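Local coordinates for putative glutaryl-CoA dehydrogenase (Thermus thermophilus, PDB 2EBA), which belongs to the acyl-CoA dehydrogenase family of flavoproteins, binds flavin-adenine dinucleotide and is modelled as an assembly of four chains, at residues Val220-Pro223 and Glu224-Leu228; Leu232-Lys235 and Ala236-Cys240; Gly311-Pro315 and Ala316-Leu320. All blocks are in the same frame, centred on the assembly; numbering follows the deposited sequence.

Contact 1: Val220-Pro223 and Glu224-Leu228; sequences VRVP and ESLRL
P223 closes strand 220-223, which pairs antiparallel with strand 154-165, and at E224 the chain passes into a short 3-10 turn that folds back on the strand end. E224 meets P223 through the start of its side chain, at CB, and its carboxylate turns to R227. With CG anti to the backbone N (chi1 163°) and a bend at chi2, the acid is carried forward along the chain. S225 follows, its hydroxyl OG lying 3.7 Å from CG of the proline ring, a van der Waals approach. L226 carries most of the apolar contact. Its CB sits 3.5 Å from CG1 of V222, the two side chains crossing at about a right angle, while it lies alongside the ring of P223, with L226 CD2 3.7 Å from P223 CG. Its N-H gives the 3-10 bond, L226 N to P223 O at 3.1 Å. One residue on, R227 N donates to E224 O and repeats the turn. R227 then closes a salt bridge with E224: R227 NE to E224 OE1 is 3.0 Å and nearly straight (168°), in the guanidinium plane and on the syn lone pair, whereas R227 NH2 to E224 OE2 at 3.1 Å is weak. The carboxylate has another donor, W155 NE1 of strand 154-165, which also bonds to OE1. Beyond this, L226 and L228 pair by backbone with L188 and G186 of strand 184-190. The contact divides by chemistry: apolar carbons of V222, P223 and L226 against one another, and an acid held by both a neighbouring arginine and an indole N-H, which would be expected to favour its ionised form.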
ATOM      1  N   VAL A 220     -33.695 -25.687 -24.598  1.00 26.94           N
ATOM      2  CA  VAL A 220     -33.529 -24.895 -25.820  1.00 26.20           C
ATOM      3  C   VAL A 220     -32.935 -25.728 -26.940  1.00 25.06           C
ATOM      4  O   VAL A 220     -31.841 -26.291 -26.789  1.00 24.05           O
ATOM      5  CB  VAL A 220     -32.616 -23.670 -25.556  1.00 25.49           C
ATOM      6  CG1 VAL A 220     -32.289 -22.976 -26.853  1.00 24.60           C
ATOM      7  CG2 VAL A 220     -33.304 -22.711 -24.592  1.00 23.69           C
ATOM      8  N   ARG A 221     -33.619 -25.820 -28.076  1.00 25.35           N
ATOM      9  CA  ARG A 221     -33.058 -26.622 -29.149  1.00 26.44           C
ATOM     10  C   ARG A 221     -32.264 -25.765 -30.119  1.00 25.79           C
ATOM     11  O   ARG A 221     -32.665 -24.647 -30.506  1.00 26.79           O
ATOM     12  CB  ARG A 221     -34.125 -27.388 -29.940  1.00 27.56           C
ATOM     13  CG  ARG A 221     -35.473 -27.514 -29.261  1.00 31.40           C
ATOM     14  CD  ARG A 221     -35.907 -28.983 -29.162  1.00 33.11           C
ATOM     15  NE  ARG A 221     -35.973 -29.662 -30.458  1.00 34.37           N
ATOM     16  CZ  ARG A 221     -35.741 -30.964 -30.620  1.00 33.94           C
ATOM     17  NH1 ARG A 221     -35.423 -31.716 -29.572  1.00 31.55           N
ATOM     18  NH2 ARG A 221     -35.825 -31.511 -31.831  1.00 34.47           N
ATOM     19  N   VAL A 222     -31.124 -26.306 -30.519  1.00 24.83           N
ATOM     20  CA  VAL A 222     -30.248 -25.623 -31.431  1.00 25.49           C
ATOM     21  C   VAL A 222     -29.678 -26.610 -32.431  1.00 25.60           C
ATOM     22  O   VAL A 222     -29.116 -27.638 -32.046  1.00 25.29           O
ATOM     23  CB  VAL A 222     -29.060 -24.981 -30.690  1.00 25.23           C
ATOM     24  CG1 VAL A 222     -28.386 -23.963 -31.596  1.00 24.96           C
ATOM     25  CG2 VAL A 222     -29.529 -24.355 -29.376  1.00 26.02           C
ATOM     26  N   PRO A 223     -29.818 -26.312 -33.731  1.00 25.22           N
ATOM     27  CA  PRO A 223     -29.294 -27.202 -34.768  1.00 25.98           C
ATOM     28  C   PRO A 223     -27.767 -27.314 -34.680  1.00 26.21           C
ATOM     29  O   PRO A 223     -27.115 -26.466 -34.078  1.00 26.48           O
ATOM     30  CB  PRO A 223     -29.747 -26.520 -36.057  1.00 25.64           C
ATOM     31  CG  PRO A 223     -29.737 -25.070 -35.684  1.00 25.89           C
ATOM     32  CD  PRO A 223     -30.413 -25.106 -34.329  1.00 24.97           C
ATOM     33  N   GLU A 224     -27.207 -28.365 -35.267  1.00 26.70           N
ATOM     34  CA  GLU A 224     -25.760 -28.563 -35.277  1.00 27.47           C
ATOM     35  C   GLU A 224     -25.133 -27.493 -36.169  1.00 27.64           C
ATOM     36  O   GLU A 224     -23.960 -27.158 -36.013  1.00 27.69           O
ATOM     37  CB  GLU A 224     -25.430 -29.965 -35.810  1.00 28.01           C
ATOM     38  CG  GLU A 224     -23.984 -30.193 -36.255  1.00 29.73           C
ATOM     39  CD  GLU A 224     -22.959 -29.945 -35.152  1.00 30.67           C
ATOM     40  OE1 GLU A 224     -23.256 -30.219 -33.970  1.00 32.13           O
ATOM     41  OE2 GLU A 224     -21.842 -29.487 -35.471  1.00 30.38           O
ATOM     42  N   SER A 225     -25.928 -26.960 -37.098  1.00 27.78           N
ATOM     43  CA  SER A 225     -25.469 -25.925 -38.022  1.00 26.89           C
ATOM     44  C   SER A 225     -25.256 -24.608 -37.266  1.00 25.92           C
ATOM     45  O   SER A 225     -24.724 -23.646 -37.822  1.00 25.44           O
ATOM     46  CB  SER A 225     -26.495 -25.712 -39.146  1.00 26.57           C
ATOM     47  OG  SER A 225     -27.598 -24.939 -38.701  1.00 27.90           O
ATOM     48  N   LEU A 226     -25.680 -24.575 -36.004  1.00 24.83           N
ATOM     49  CA  LEU A 226     -25.542 -23.384 -35.167  1.00 23.45           C
ATOM     50  C   LEU A 226     -24.530 -23.577 -34.030  1.00 22.53           C
ATOM     51  O   LEU A 226     -24.379 -22.734 -33.148  1.00 21.04           O
ATOM     52  CB  LEU A 226     -26.921 -22.950 -34.635  1.00 22.67           C
ATOM     53  CG  LEU A 226     -27.404 -21.591 -35.172  1.00 20.78           C
ATOM     54  CD1 LEU A 226     -26.964 -21.405 -36.608  1.00 20.63           C
ATOM     55  CD2 LEU A 226     -28.905 -21.486 -35.044  1.00 20.49           C
ATOM     56  N   ARG A 227     -23.830 -24.702 -34.056  1.00 23.07           N
ATOM     57  CA  ARG A 227     -22.793 -24.949 -33.071  1.00 24.37           C
ATOM     58  C   ARG A 227     -21.467 -24.539 -33.728  1.00 25.22           C
ATOM     59  O   ARG A 227     -21.238 -24.820 -34.903  1.00 26.75           O
ATOM     60  CB  ARG A 227     -22.721 -26.426 -32.688  1.00 23.54           C
ATOM     61  CG  ARG A 227     -21.619 -26.709 -31.674  1.00 22.94           C
ATOM     62  CD  ARG A 227     -21.539 -28.165 -31.312  1.00 20.41           C
ATOM     63  NE  ARG A 227     -21.003 -28.960 -32.403  1.00 22.17           N
ATOM     64  CZ  ARG A 227     -19.708 -29.064 -32.684  1.00 21.73           C
ATOM     65  NH1 ARG A 227     -18.825 -28.416 -31.943  1.00 22.48           N
ATOM     66  NH2 ARG A 227     -19.295 -29.808 -33.703  1.00 20.00           N
ATOM     67  N   LEU A 228     -20.606 -23.864 -32.980  1.00 25.09           N
ATOM     68  CA  LEU A 228     -19.317 -23.446 -33.509  1.00 24.18           C
ATOM     69  C   LEU A 228     -18.435 -24.691 -33.741  1.00 24.23           C
ATOM     70  O   LEU A 228     -17.954 -25.320 -32.791  1.00 22.12           O
ATOM     71  CB  LEU A 228     -18.658 -22.487 -32.520  1.00 24.05           C
ATOM     72  CG  LEU A 228     -18.490 -21.008 -32.883  1.00 23.30           C
ATOM     73  CD1 LEU A 228     -19.581 -20.500 -33.806  1.00 22.11           C
ATOM     74  CD2 LEU A 228     -18.478 -20.233 -31.579  1.00 22.69           C
TER

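Contact 2: Leu232-Lys235 and Ala236-Cys240; sequences LGLK and APLSC
G233 and A236 are joined by one of three backbone bonds that carry the chain into helix 235-269. A236 N donates to G233 O at 3.0 Å, L238 N to L234 O at 3.1 Å, and S239 N to K235 O at 3.0 Å. P237, having no N-H, fits in the first turn of the helix. G233 itself adopts phi 88°, psi 168°, a backbone conformation that suits glycine.

A charged side chain adds a bond on the loop side. K235 leaves its backbone with CG between N and the carbonyl carbon (chi1 57°), runs extended and bends at its last torsion, bringing NZ to L232 O at 3.0 Å in the plane of that carbonyl.

The apolar contribution comes from L234, whose CD2 rests 3.5 Å from L238 CG as the two leucines cross at a slant; the same methyl is 4.0 Å from P237 CG.

Around this helix start, A236 and P237 lie on W176 of strand 172-178, P237 and C240 on F129 of strand 127-130, and S239 OG bonds to Y107 OH at the end of helix 87-107.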
ATOM      1  N   LEU A 232     -13.680 -25.891 -29.478  1.00 26.94           N
ATOM      2  CA  LEU A 232     -13.472 -27.095 -28.670  1.00 26.89           C
ATOM      3  C   LEU A 232     -12.674 -26.827 -27.406  1.00 25.20           C
ATOM      4  O   LEU A 232     -11.525 -26.415 -27.483  1.00 25.18           O
ATOM      5  CB  LEU A 232     -12.726 -28.159 -29.486  1.00 30.56           C
ATOM      6  CG  LEU A 232     -13.394 -29.004 -30.590  1.00 33.54           C
ATOM      7  CD1 LEU A 232     -14.468 -28.218 -31.367  1.00 34.66           C
ATOM      8  CD2 LEU A 232     -12.287 -29.503 -31.531  1.00 34.61           C
ATOM      9  N   GLY A 233     -13.276 -27.078 -26.243  1.00 24.24           N
ATOM     10  CA  GLY A 233     -12.575 -26.879 -24.984  1.00 22.37           C
ATOM     11  C   GLY A 233     -12.649 -25.501 -24.349  1.00 22.20           C
ATOM     12  O   GLY A 233     -13.101 -24.545 -24.974  1.00 22.64           O
ATOM     13  N   LEU A 234     -12.205 -25.412 -23.094  1.00 22.47           N
ATOM     14  CA  LEU A 234     -12.195 -24.167 -22.321  1.00 21.55           C
ATOM     15  C   LEU A 234     -11.393 -23.118 -23.078  1.00 22.00           C
ATOM     16  O   LEU A 234     -11.653 -21.921 -22.977  1.00 21.12           O
ATOM     17  CB  LEU A 234     -11.534 -24.398 -20.962  1.00 22.18           C
ATOM     18  CG  LEU A 234     -12.151 -23.767 -19.711  1.00 24.06           C
ATOM     19  CD1 LEU A 234     -11.131 -23.791 -18.592  1.00 24.62           C
ATOM     20  CD2 LEU A 234     -12.576 -22.342 -19.982  1.00 26.15           C
ATOM     21  N   LYS A 235     -10.405 -23.585 -23.834  1.00 21.92           N
ATOM     22  CA  LYS A 235      -9.559 -22.706 -24.614  1.00 22.50           C
ATOM     23  C   LYS A 235     -10.311 -21.807 -25.592  1.00 22.66           C
ATOM     24  O   LYS A 235      -9.868 -20.694 -25.875  1.00 23.78           O
ATOM     25  CB  LYS A 235      -8.489 -23.518 -25.356  1.00 22.91           C
ATOM     26  CG  LYS A 235      -8.989 -24.612 -26.285  1.00 23.35           C
ATOM     27  CD  LYS A 235      -7.795 -25.374 -26.882  1.00 24.66           C
ATOM     28  CE  LYS A 235      -8.213 -26.518 -27.797  1.00 26.78           C
ATOM     29  NZ  LYS A 235      -8.928 -26.073 -29.035  1.00 29.95           N
ATOM     30  N   ALA A 236     -11.441 -22.271 -26.108  1.00 21.50           N
ATOM     31  CA  ALA A 236     -12.201 -21.454 -27.044  1.00 20.59           C
ATOM     32  C   ALA A 236     -12.750 -20.192 -26.360  1.00 19.13           C
ATOM     33  O   ALA A 236     -12.449 -19.080 -26.787  1.00 19.13           O
ATOM     34  CB  ALA A 236     -13.334 -22.275 -27.666  1.00 22.37           C
ATOM     35  N   PRO A 237     -13.556 -20.341 -25.291  1.00 16.99           N
ATOM     36  CA  PRO A 237     -14.081 -19.140 -24.633  1.00 15.98           C
ATOM     37  C   PRO A 237     -12.989 -18.269 -24.029  1.00 15.54           C
ATOM     38  O   PRO A 237     -13.107 -17.044 -23.958  1.00 13.93           O
ATOM     39  CB  PRO A 237     -15.020 -19.712 -23.570  1.00 15.24           C
ATOM     40  CG  PRO A 237     -14.435 -21.020 -23.279  1.00 14.08           C
ATOM     41  CD  PRO A 237     -14.088 -21.545 -24.638  1.00 15.12           C
ATOM     42  N   LEU A 238     -11.913 -18.910 -23.593  1.00 16.66           N
ATOM     43  CA  LEU A 238     -10.803 -18.186 -23.001  1.00 15.52           C
ATOM     44  C   LEU A 238     -10.123 -17.301 -24.018  1.00 15.00           C
ATOM     45  O   LEU A 238      -9.745 -16.184 -23.703  1.00 15.02           O
ATOM     46  CB  LEU A 238      -9.786 -19.153 -22.403  1.00 15.32           C
ATOM     47  CG  LEU A 238     -10.283 -19.973 -21.220  1.00 15.97           C
ATOM     48  CD1 LEU A 238      -9.172 -20.821 -20.663  1.00 15.42           C
ATOM     49  CD2 LEU A 238     -10.804 -19.044 -20.163  1.00 16.57           C
ATOM     50  N   SER A 239      -9.960 -17.793 -25.240  1.00 16.48           N
ATOM     51  CA  SER A 239      -9.310 -16.999 -26.272  1.00 16.19           C
ATOM     52  C   SER A 239     -10.122 -15.732 -26.501  1.00 16.26           C
ATOM     53  O   SER A 239      -9.570 -14.683 -26.847  1.00 14.60           O
ATOM     54  CB  SER A 239      -9.192 -17.799 -27.570  1.00 16.37           C
ATOM     55  OG  SER A 239     -10.459 -18.226 -28.029  1.00 15.39           O
ATOM     56  N   CYS A 240     -11.431 -15.840 -26.288  1.00 16.04           N
ATOM     57  CA  CYS A 240     -12.342 -14.718 -26.461  1.00 16.15           C
ATOM     58  C   CYS A 240     -12.083 -13.725 -25.358  1.00 14.86           C
ATOM     59  O   CYS A 240     -12.051 -12.527 -25.591  1.00 15.06           O
ATOM     60  CB  CYS A 240     -13.797 -15.178 -26.397  1.00 16.02           C
ATOM     61  SG  CYS A 240     -14.324 -16.124 -27.819  1.00 17.87           S
TER

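Contact 3: Gly311-Pro315 and Ala316-Leu320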
ATOM      1  N   GLY A 311       1.377 -11.842 -34.185  1.00 22.54           N
ATOM      2  CA  GLY A 311       1.064 -13.189 -33.742  1.00 22.42           C
ATOM      3  C   GLY A 311       1.884 -13.733 -32.600  1.00 21.84           C
ATOM      4  O   GLY A 311       1.994 -14.950 -32.459  1.00 23.19           O
ATOM      5  N   LYS A 312       2.434 -12.864 -31.756  1.00 21.50           N
ATOM      6  CA  LYS A 312       3.250 -13.313 -30.630  1.00 20.03           C
ATOM      7  C   LYS A 312       2.662 -13.013 -29.272  1.00 18.73           C
ATOM      8  O   LYS A 312       3.355 -13.136 -28.248  1.00 18.66           O
ATOM      9  CB  LYS A 312       4.622 -12.673 -30.693  1.00 21.92           C
ATOM     10  CG  LYS A 312       5.261 -12.962 -31.983  1.00 25.07           C
ATOM     11  CD  LYS A 312       6.734 -12.732 -31.880  1.00 27.74           C
ATOM     12  CE  LYS A 312       7.106 -11.505 -32.668  1.00 29.77           C
ATOM     13  NZ  LYS A 312       8.563 -11.557 -32.958  1.00 29.80           N
ATOM     14  N   LEU A 313       1.407 -12.588 -29.247  1.00 18.34           N
ATOM     15  CA  LEU A 313       0.780 -12.264 -27.981  1.00 17.41           C
ATOM     16  C   LEU A 313       0.303 -13.515 -27.250  1.00 15.64           C
ATOM     17  O   LEU A 313      -0.355 -14.353 -27.847  1.00 15.32           O
ATOM     18  CB  LEU A 313      -0.387 -11.328 -28.232  1.00 16.67           C
ATOM     19  CG  LEU A 313      -1.132 -10.905 -26.978  1.00 16.52           C
ATOM     20  CD1 LEU A 313      -0.179 -10.204 -26.013  1.00 16.03           C
ATOM     21  CD2 LEU A 313      -2.272 -10.004 -27.367  1.00 15.65           C
ATOM     22  N   THR A 314       0.640 -13.653 -25.966  1.00 15.52           N
ATOM     23  CA  THR A 314       0.194 -14.811 -25.199  1.00 14.25           C
ATOM     24  C   THR A 314      -0.840 -14.361 -24.182  1.00 13.87           C
ATOM     25  O   THR A 314      -0.915 -13.190 -23.838  1.00 14.36           O
ATOM     26  CB  THR A 314       1.338 -15.509 -24.439  1.00 14.24           C
ATOM     27  OG1 THR A 314       1.634 -14.775 -23.246  1.00 13.42           O
ATOM     28  CG2 THR A 314       2.585 -15.621 -25.320  1.00 10.86           C
ATOM     29  N   PRO A 315      -1.663 -15.288 -23.688  1.00 14.87           N
ATOM     30  CA  PRO A 315      -2.690 -14.915 -22.706  1.00 14.42           C
ATOM     31  C   PRO A 315      -2.119 -14.354 -21.407  1.00 15.12           C
ATOM     32  O   PRO A 315      -2.674 -13.418 -20.830  1.00 14.96           O
ATOM     33  CB  PRO A 315      -3.437 -16.218 -22.478  1.00 13.73           C
ATOM     34  CG  PRO A 315      -3.256 -16.939 -23.781  1.00 16.01           C
ATOM     35  CD  PRO A 315      -1.824 -16.686 -24.115  1.00 14.98           C
ATOM     36  N   ALA A 316      -1.011 -14.929 -20.946  1.00 14.48           N
ATOM     37  CA  ALA A 316      -0.399 -14.482 -19.709  1.00 13.81           C
ATOM     38  C   ALA A 316      -0.004 -13.036 -19.838  1.00 12.74           C
ATOM     39  O   ALA A 316      -0.143 -12.279 -18.900  1.00 12.65           O
ATOM     40  CB  ALA A 316       0.820 -15.328 -19.389  1.00 15.27           C
ATOM     41  N   GLN A 317       0.502 -12.655 -21.006  1.00 12.37           N
ATOM     42  CA  GLN A 317       0.910 -11.273 -21.240  1.00 12.71           C
ATOM     43  C   GLN A 317      -0.312 -10.362 -21.130  1.00 11.45           C
ATOM     44  O   GLN A 317      -0.249  -9.294 -20.526  1.00 10.08           O
ATOM     45  CB  GLN A 317       1.549 -11.120 -22.632  1.00 13.37           C
ATOM     46  CG  GLN A 317       2.820 -11.919 -22.828  1.00 17.06           C
ATOM     47  CD  GLN A 317       3.450 -11.709 -24.198  1.00 19.49           C
ATOM     48  OE1 GLN A 317       2.793 -11.864 -25.233  1.00 18.86           O
ATOM     49  NE2 GLN A 317       4.738 -11.367 -24.209  1.00 19.59           N
ATOM     50  N   VAL A 318      -1.418 -10.792 -21.728  1.00 10.66           N
ATOM     51  CA  VAL A 318      -2.658 -10.037 -21.685  1.00  9.49           C
ATOM     52  C   VAL A 318      -3.160  -9.943 -20.251  1.00  8.76           C
ATOM     53  O   VAL A 318      -3.610  -8.895 -19.820  1.00  5.96           O
ATOM     54  CB  VAL A 318      -3.741 -10.684 -22.571  1.00  9.30           C
ATOM     55  CG1 VAL A 318      -5.083  -9.994 -22.348  1.00  7.60           C
ATOM     56  CG2 VAL A 318      -3.338 -10.564 -24.025  1.00  7.44           C
ATOM     57  N   SER A 319      -3.076 -11.035 -19.509  1.00 10.22           N
ATOM     58  CA  SER A 319      -3.510 -11.012 -18.118  1.00 12.58           C
ATOM     59  C   SER A 319      -2.756  -9.936 -17.325  1.00 12.87           C
ATOM     60  O   SER A 319      -3.343  -9.239 -16.489  1.00 12.54           O
ATOM     61  CB  SER A 319      -3.278 -12.377 -17.458  1.00 14.09           C
ATOM     62  OG  SER A 319      -4.385 -13.236 -17.626  1.00 17.28           O
ATOM     63  N   LEU A 320      -1.453  -9.805 -17.583  1.00 12.86           N
ATOM     64  CA  LEU A 320      -0.629  -8.826 -16.890  1.00 11.29           C
ATOM     65  C   LEU A 320      -1.159  -7.422 -17.132  1.00 11.51           C
ATOM     66  O   LEU A 320      -1.377  -6.666 -16.184  1.00 12.54           O
ATOM     67  CB  LEU A 320       0.827  -8.917 -17.350  1.00 10.49           C
ATOM     68  CG  LEU A 320       1.738  -7.823 -16.789  1.00 10.76           C
ATOM     69  CD1 LEU A 320       1.769  -7.926 -15.283  1.00 12.37           C
ATOM     70  CD2 LEU A 320       3.140  -7.980 -17.325  1.00 15.15           C
TER
HETATM   71  O   HOH W   1       5.717 -12.553 -27.085  1.00 10.51           O
HETATM   72  O   HOH W   2      -4.840 -15.363 -19.470  1.00 23.70           O
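Helix 315-340 opens after the N-cap T314 with regular i to i+4 bonds: V318 N lies 3.2 Å from T314 O, and S319 N 2.8 Å from P315 O. The first turn still has N-H groups without a carbonyl behind them, and a capping box supplies one of them, that of Q317, with an acceptor. T314 turns OG1 to a chi1 of 79°, between its own N and carbonyl carbon, where it accepts the N-H of Q317 at 3.3 Å from OG1 to N. Q317 replies in the other direction. Its CG stands anti to the carbonyl carbon and the chain beyond is extended, which carries the amide across T314 at about a right angle, to where OE1 accepts T314 N at 2.9 Å, with the donor tilted 24° from the amide carbonyl plane. The NE2 end is held as well. A water 3.3 Å from Q317 NE2 donates to K312 O at 2.7 Å, and F4 O of the second subunit also accepts from NE2. The amide is thus fixed at both of its heteroatoms.

Beside the capping box, L313 makes an apolar contact: L313 CD2 lies 3.6 Å from V318 CG2, with the two side chains at about a right angle. S319 OG bonds to H371 ND1 of helix 368-380.

Just before the cap, G311 is the C-prime residue of the Schellman motif that ends helix 281-309, so one helix closes and the next opens within a few residues. L313 rests on L304 and K308 of the helix just ended, P315 and V318 lie on T242 of helix 235-269, and L320 packs on L375 of helix 368-380 as well as A292 of the second subunit.

Overall arrangement
The three sites illustrate how the ends of strands and helices are secured by residues close in sequence: a strand exit in contact 1 and two helix starts in contacts 2 and 3. Contacts 1 and 2 follow each other along the chain, their centres about 18 Å apart, and lead from strand 220-223 to helix 235-269. Contact 3 lies nearer to contact 2, with centres about 15 Å apart and nearest atoms about 6 Å apart; its V318 reaches T242, two residues beyond the end of contact 2. Contact 1 is about 31 Å from contact 3, between centres. Bound flavin-adenine dinucleotide lies about 8 Å from the P237 side chain and about 12 Å from that of S319.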